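Local atomic coordinates of YUKD protein (Bacillus subtilis, PDB entry 2BPS), a protein that is a ubiquitin-like protein required for secretion of YukE and probably acts as a component or regulator of the ESX/ESAT-6-like secretion system. Residues A[5-10]-A[30-35]; A[35-38]-A[43-46]. All coordinates share one frame; numbering follows the deposited sequence.

Both contacts use helix 31-39 of this ubiquitin-like fold, and Ile-35 belongs to both helical segments. Interaction 1 lies in the core, its centre about 3 Å from the centre of the chain, where one valine of the helix meets two isoleucines of strand 4-10; its chemistry is purely aliphatic. Interaction 2 lies at the surface, its centre about 12 Å from that of the chain, where a tryptophan further along the helix packs against a loop carrying two consecutive prolines, mainly through CH-pi contact. The interaction centres are 11 Å apart, yet the two touch: Ile-33 CG2 packs on Pro-46 CB at 4.0 Å, so the loop reaches the helical segment of interaction 1.

Interaction 1: A[5-10]-A[30-35]; sequences IDITID and KKVIDI
Lys-30 O takes a backbone bond from Ile-33 N (2.7 Å) and a weak one from Asp-34 N (3.4 Å), holding the helical turn that carries Val-32 against Ile-7 and Ile-9 of strand 5-10. This is the helix-on-sheet packing of the ubiquitin-like beta-grasp fold, in which a mixed sheet wraps one main helix. Val-32 supplies the whole helical side of the contact. Its CG1 meets Ile-9 CD1 at 3.3 Å, the two side chains reaching toward each other tip to tip. The Ile-9 chain is bent, with CG1 anti to the carbonyl carbon (chi1 -49°) and chi2 at -51°, which folds CD1 back toward CA; CG1 and CG2 of Ile-9 each lie 3.7 Å from Val-32 CG1, so CG1, CG2 and CD1 of Ile-9 all face the same methyl. Ile-7 is instead extended at chi2 (-179°) and reaches the valine with its CD1 alone, the two side chains crossing at a slant. Leu-78 of the adjacent strand 77-80 touches both Ile-9 and Val-32, extending the apolar layer, while Phe-19 and Leu-23 of strand 18-24 pack on Ile-9 and Ile-7. The alternate strand residues are polar: Asp-6 and Asp-10 form salt bridges with Arg-22 and Arg-77, and Thr-8 OG1 is hydrogen-bonded to Asp-20 OD1. Val-32 CG2 sits over the junction of the two isoleucine tips, 3.9 Å from Ile-7 CD1 and from Ile-9 CD1.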
ATOM      1  N   ILE A   5      10.393  -3.186   5.331  1.00 53.57           N
ATOM      2  CA  ILE A   5       9.262  -4.007   5.750  1.00 50.30           C
ATOM      3  C   ILE A   5       8.706  -4.806   4.573  1.00 47.55           C
ATOM      4  O   ILE A   5       8.693  -4.339   3.444  1.00 45.24           O
ATOM      5  CB  ILE A   5       8.113  -3.153   6.340  1.00 49.90           C
ATOM      6  CG1 ILE A   5       7.511  -2.261   5.261  1.00 49.72           C
ATOM      7  CG2 ILE A   5       8.631  -2.282   7.456  1.00 49.39           C
ATOM      8  CD1 ILE A   5       6.343  -1.448   5.733  1.00 48.87           C
ATOM      9  N   ASP A   6       8.260  -6.022   4.847  1.00 46.72           N
ATOM     10  CA  ASP A   6       7.681  -6.880   3.824  1.00 45.83           C
ATOM     11  C   ASP A   6       6.188  -6.831   3.992  1.00 45.78           C
ATOM     12  O   ASP A   6       5.669  -7.241   5.023  1.00 46.62           O
ATOM     13  CB  ASP A   6       8.124  -8.321   4.006  1.00 47.18           C
ATOM     14  CG  ASP A   6       9.517  -8.563   3.514  1.00 50.01           C
ATOM     15  OD1 ASP A   6       9.952  -9.729   3.574  1.00 53.95           O
ATOM     16  OD2 ASP A   6      10.177  -7.604   3.065  1.00 50.75           O
ATOM     17  N   ILE A   7       5.489  -6.345   2.982  1.00 44.84           N
ATOM     18  CA  ILE A   7       4.042  -6.259   3.072  1.00 43.65           C
ATOM     19  C   ILE A   7       3.386  -6.865   1.840  1.00 43.16           C
ATOM     20  O   ILE A   7       4.075  -7.365   0.945  1.00 43.36           O
ATOM     21  CB  ILE A   7       3.596  -4.792   3.237  1.00 42.26           C
ATOM     22  CG1 ILE A   7       4.062  -3.967   2.033  1.00 40.86           C
ATOM     23  CG2 ILE A   7       4.163  -4.242   4.536  1.00 39.39           C
ATOM     24  CD1 ILE A   7       3.698  -2.503   2.104  1.00 41.43           C
ATOM     25  N   THR A   8       2.056  -6.839   1.814  1.00 40.76           N
ATOM     26  CA  THR A   8       1.296  -7.361   0.688  1.00 38.94           C
ATOM     27  C   THR A   8       0.344  -6.295   0.186  1.00 39.99           C
ATOM     28  O   THR A   8      -0.351  -5.658   0.981  1.00 42.11           O
ATOM     29  CB  THR A   8       0.463  -8.558   1.089  1.00 34.77           C
ATOM     30  OG1 THR A   8       1.325  -9.573   1.571  1.00 36.59           O
ATOM     31  CG2 THR A   8      -0.298  -9.095  -0.086  1.00 33.85           C
ATOM     32  N   ILE A   9       0.310  -6.096  -1.127  1.00 38.64           N
ATOM     33  CA  ILE A   9      -0.590  -5.116  -1.699  1.00 37.74           C
ATOM     34  C   ILE A   9      -1.736  -5.838  -2.399  1.00 39.27           C
ATOM     35  O   ILE A   9      -1.516  -6.741  -3.210  1.00 39.97           O
ATOM     36  CB  ILE A   9       0.141  -4.216  -2.680  1.00 36.68           C
ATOM     37  CG1 ILE A   9       1.436  -3.702  -2.032  1.00 36.70           C
ATOM     38  CG2 ILE A   9      -0.760  -3.069  -3.087  1.00 36.99           C
ATOM     39  CD1 ILE A   9       1.274  -3.082  -0.641  1.00 31.79           C
ATOM     40  N   ASP A  10      -2.961  -5.438  -2.069  1.00 39.99           N
ATOM     41  CA  ASP A  10      -4.159  -6.049  -2.626  1.00 40.66           C
ATOM     42  C   ASP A  10      -4.973  -5.075  -3.486  1.00 41.20           C
ATOM     43  O   ASP A  10      -5.542  -4.114  -2.987  1.00 40.51           O
ATOM     44  CB  ASP A  10      -5.010  -6.592  -1.476  1.00 42.16           C
ATOM     45  CG  ASP A  10      -6.185  -7.429  -1.947  1.00 46.25           C
ATOM     46  OD1 ASP A  10      -6.713  -8.204  -1.117  1.00 47.42           O
ATOM     47  OD2 ASP A  10      -6.592  -7.314  -3.130  1.00 49.94           O
ATOM     48  N   LYS A  30       1.399   6.321   0.195  1.00 53.94           N
ATOM     49  CA  LYS A  30       1.170   6.553  -1.218  1.00 53.49           C
ATOM     50  C   LYS A  30       2.132   5.802  -2.144  1.00 52.36           C
ATOM     51  O   LYS A  30       1.724   5.327  -3.208  1.00 51.13           O
ATOM     52  CB  LYS A  30       1.252   8.056  -1.473  1.00 55.95           C
ATOM     53  CG  LYS A  30       1.203   8.476  -2.922  1.00 59.71           C
ATOM     54  CD  LYS A  30       1.094   9.993  -3.036  1.00 61.98           C
ATOM     55  CE  LYS A  30       2.195  10.692  -2.252  1.00 62.38           C
ATOM     56  NZ  LYS A  30       2.053  12.164  -2.341  1.00 63.49           N
ATOM     57  N   LYS A  31       3.400   5.687  -1.747  1.00 50.53           N
ATOM     58  CA  LYS A  31       4.395   5.003  -2.580  1.00 49.70           C
ATOM     59  C   LYS A  31       3.927   3.632  -3.029  1.00 47.90           C
ATOM     60  O   LYS A  31       4.191   3.218  -4.154  1.00 46.95           O
ATOM     61  CB  LYS A  31       5.721   4.833  -1.841  1.00 51.51           C
ATOM     62  CG  LYS A  31       6.908   5.555  -2.474  1.00 53.99           C
ATOM     63  CD  LYS A  31       7.037   5.294  -3.967  1.00 54.84           C
ATOM     64  CE  LYS A  31       8.169   6.130  -4.566  1.00 55.00           C
ATOM     65  NZ  LYS A  31       8.144   6.123  -6.063  1.00 56.98           N
ATOM     66  N   VAL A  32       3.260   2.920  -2.130  1.00 45.84           N
ATOM     67  CA  VAL A  32       2.741   1.601  -2.445  1.00 44.43           C
ATOM     68  C   VAL A  32       1.872   1.679  -3.701  1.00 42.83           C
ATOM     69  O   VAL A  32       1.833   0.741  -4.500  1.00 40.51           O
ATOM     70  CB  VAL A  32       1.887   1.040  -1.273  1.00 45.35           C
ATOM     71  CG1 VAL A  32       0.959  -0.052  -1.776  1.00 46.15           C
ATOM     72  CG2 VAL A  32       2.789   0.475  -0.196  1.00 44.91           C
ATOM     73  N   ILE A  33       1.184   2.803  -3.878  1.00 41.35           N
ATOM     74  CA  ILE A  33       0.311   2.961  -5.028  1.00 41.69           C
ATOM     75  C   ILE A  33       1.063   3.199  -6.343  1.00 43.54           C
ATOM     76  O   ILE A  33       0.705   2.634  -7.390  1.00 42.68           O
ATOM     77  CB  ILE A  33      -0.699   4.080  -4.784  1.00 40.25           C
ATOM     78  CG1 ILE A  33      -1.469   3.794  -3.497  1.00 39.50           C
ATOM     79  CG2 ILE A  33      -1.702   4.135  -5.920  1.00 39.64           C
ATOM     80  CD1 ILE A  33      -2.469   4.850  -3.150  1.00 38.76           C
ATOM     81  N   ASP A  34       2.104   4.025  -6.299  1.00 44.52           N
ATOM     82  CA  ASP A  34       2.896   4.288  -7.498  1.00 45.65           C
ATOM     83  C   ASP A  34       3.459   2.964  -7.988  1.00 44.00           C
ATOM     84  O   ASP A  34       3.318   2.600  -9.154  1.00 42.16           O
ATOM     85  CB  ASP A  34       4.043   5.239  -7.173  1.00 50.26           C
ATOM     86  CG  ASP A  34       3.554   6.576  -6.646  1.00 56.78           C
ATOM     87  OD1 ASP A  34       4.413   7.383  -6.221  1.00 60.25           O
ATOM     88  OD2 ASP A  34       2.318   6.819  -6.659  1.00 58.26           O
ATOM     89  N   ILE A  35       4.096   2.253  -7.068  1.00 42.88           N
ATOM     90  CA  ILE A  35       4.686   0.964  -7.358  1.00 42.84           C
ATOM     91  C   ILE A  35       3.644  -0.005  -7.900  1.00 43.60           C
ATOM     92  O   ILE A  35       3.883  -0.697  -8.892  1.00 42.44           O
ATOM     93  CB  ILE A  35       5.318   0.372  -6.089  1.00 42.87           C
ATOM     94  CG1 ILE A  35       6.411   1.320  -5.585  1.00 42.21           C
ATOM     95  CG2 ILE A  35       5.871  -1.017  -6.372  1.00 41.19           C
ATOM     96  CD1 ILE A  35       7.165   0.801  -4.394  1.00 41.69           C
TER

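Interaction 2: A[35-38]-A[43-46]; sequences IAWQ and SMPP
Pro-46 sets its CD over one face of the Trp-37 indole and makes the main contact. This CD stands 3.5 Å from the centroid of the five-membered ring, 27° off the ring normal, a CH-pi interaction. Pro-46 CB reaches the rim of the six-membered ring, 3.4 Å from Trp-37 CH2. Pro-45 adds a smaller contact, its CB lying 3.9 Å from Trp-37 NE1, and its carbonyl carbon approaches the ring obliquely. At the ring edge, near the indole plane, Met-44 CB meets Trp-37 CZ2 at 4.0 Å. The thioether does not continue along the indole: with CG anti to the carbonyl carbon (chi1 -55°) and the chain bent again at chi2 (-42°), the end of Met-44 leads away from segment 35-38; the side chain also touches Tyr-14 and Asn-15. The Met-44 to Pro-45 peptide is cis, one residue ahead of the proline that meets the indole face, and this turn of the backbone probably contributes to the placement. Replacing Trp-37 with an alanine would probably deprive the Pro-46 ring of the aromatic face that its CD meets and leave the loop freer to shift. Further out, Tyr-14 packs edge-to-face with Trp-37, and Leu-11 and Val-42 also touch it. From helix 31-39 the indole thus reaches two loops, the one joining strands 4-10 and 18-24 and the one that leads from the helix to strand 51-54.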
ATOM      1  N   ILE A  35       4.096   2.253  -7.068  1.00 42.88           N
ATOM      2  CA  ILE A  35       4.686   0.964  -7.358  1.00 42.84           C
ATOM      3  C   ILE A  35       3.644  -0.005  -7.900  1.00 43.60           C
ATOM      4  O   ILE A  35       3.883  -0.697  -8.892  1.00 42.44           O
ATOM      5  CB  ILE A  35       5.318   0.372  -6.089  1.00 42.87           C
ATOM      6  CG1 ILE A  35       6.411   1.320  -5.585  1.00 42.21           C
ATOM      7  CG2 ILE A  35       5.871  -1.017  -6.372  1.00 41.19           C
ATOM      8  CD1 ILE A  35       7.165   0.801  -4.394  1.00 41.69           C
ATOM      9  N   ALA A  36       2.487  -0.049  -7.253  1.00 44.38           N
ATOM     10  CA  ALA A  36       1.424  -0.942  -7.679  1.00 45.29           C
ATOM     11  C   ALA A  36       1.112  -0.752  -9.154  1.00 46.75           C
ATOM     12  O   ALA A  36       1.052  -1.720  -9.906  1.00 46.71           O
ATOM     13  CB  ALA A  36       0.189  -0.698  -6.857  1.00 45.08           C
ATOM     14  N   TRP A  37       0.923   0.497  -9.570  1.00 49.66           N
ATOM     15  CA  TRP A  37       0.603   0.788 -10.967  1.00 51.11           C
ATOM     16  C   TRP A  37       1.724   0.467 -11.945  1.00 51.39           C
ATOM     17  O   TRP A  37       1.453   0.026 -13.057  1.00 51.36           O
ATOM     18  CB  TRP A  37       0.124   2.243 -11.112  1.00 51.49           C
ATOM     19  CG  TRP A  37      -1.400   2.338 -11.201  1.00 53.37           C
ATOM     20  CD1 TRP A  37      -2.144   2.621 -12.320  1.00 54.39           C
ATOM     21  CD2 TRP A  37      -2.351   2.022 -10.169  1.00 53.56           C
ATOM     22  NE1 TRP A  37      -3.489   2.486 -12.052  1.00 53.74           N
ATOM     23  CE2 TRP A  37      -3.646   2.124 -10.742  1.00 53.46           C
ATOM     24  CE3 TRP A  37      -2.238   1.658  -8.821  1.00 53.40           C
ATOM     25  CZ2 TRP A  37      -4.815   1.872 -10.013  1.00 53.48           C
ATOM     26  CZ3 TRP A  37      -3.408   1.406  -8.093  1.00 54.20           C
ATOM     27  CH2 TRP A  37      -4.678   1.517  -8.696  1.00 54.17           C
ATOM     28  N   GLN A  38       2.975   0.666 -11.530  1.00 53.35           N
ATOM     29  CA  GLN A  38       4.130   0.357 -12.376  1.00 54.24           C
ATOM     30  C   GLN A  38       4.184  -1.163 -12.568  1.00 54.82           C
ATOM     31  O   GLN A  38       4.179  -1.663 -13.683  1.00 54.49           O
ATOM     32  CB  GLN A  38       5.443   0.837 -11.722  1.00 54.97           C
ATOM     33  CG  GLN A  38       5.657   2.369 -11.659  1.00 57.73           C
ATOM     34  CD  GLN A  38       6.985   2.810 -10.967  1.00 59.98           C
ATOM     35  OE1 GLN A  38       8.066   2.288 -11.262  1.00 60.91           O
ATOM     36  NE2 GLN A  38       6.892   3.789 -10.062  1.00 59.55           N
ATOM     37  N   SER A  43      -5.278  -1.194 -15.735  1.00 83.17           N
ATOM     38  CA  SER A  43      -5.895  -0.295 -16.695  1.00 85.72           C
ATOM     39  C   SER A  43      -7.051   0.352 -15.951  1.00 87.00           C
ATOM     40  O   SER A  43      -8.208  -0.010 -16.180  1.00 88.24           O
ATOM     41  CB  SER A  43      -6.427  -1.108 -17.887  1.00 87.07           C
ATOM     42  OG  SER A  43      -7.062  -0.295 -18.865  1.00 88.26           O
ATOM     43  N   MET A  44      -6.760   1.300 -15.059  1.00 87.60           N
ATOM     44  CA  MET A  44      -7.844   1.914 -14.296  1.00 86.93           C
ATOM     45  C   MET A  44      -8.097   3.411 -14.463  1.00 85.27           C
ATOM     46  O   MET A  44      -9.021   3.781 -15.183  1.00 85.85           O
ATOM     47  CB  MET A  44      -7.712   1.562 -12.814  1.00 88.97           C
ATOM     48  CG  MET A  44      -7.631   0.055 -12.513  1.00 92.37           C
ATOM     49  SD  MET A  44      -8.729  -1.081 -13.419  1.00 95.42           S
ATOM     50  CE  MET A  44      -7.506  -2.332 -14.102  1.00 95.03           C
ATOM     51  N   PRO A  45      -7.311   4.301 -13.822  1.00 83.29           N
ATOM     52  CA  PRO A  45      -6.159   4.308 -12.917  1.00 82.31           C
ATOM     53  C   PRO A  45      -6.554   4.285 -11.427  1.00 81.40           C
ATOM     54  O   PRO A  45      -7.641   3.831 -11.081  1.00 81.07           O
ATOM     55  CB  PRO A  45      -5.480   5.609 -13.301  1.00 83.03           C
ATOM     56  CG  PRO A  45      -6.645   6.512 -13.399  1.00 81.71           C
ATOM     57  CD  PRO A  45      -7.620   5.690 -14.221  1.00 82.60           C
ATOM     58  N   PRO A  46      -5.679   4.784 -10.526  1.00 80.31           N
ATOM     59  CA  PRO A  46      -6.039   4.767  -9.106  1.00 79.61           C
ATOM     60  C   PRO A  46      -7.003   5.876  -8.733  1.00 78.88           C
ATOM     61  O   PRO A  46      -7.116   6.874  -9.439  1.00 78.89           O
ATOM     62  CB  PRO A  46      -4.694   4.935  -8.418  1.00 79.23           C
ATOM     63  CG  PRO A  46      -4.010   5.876  -9.322  1.00 79.47           C
ATOM     64  CD  PRO A  46      -4.299   5.277 -10.682  1.00 79.45           C
TER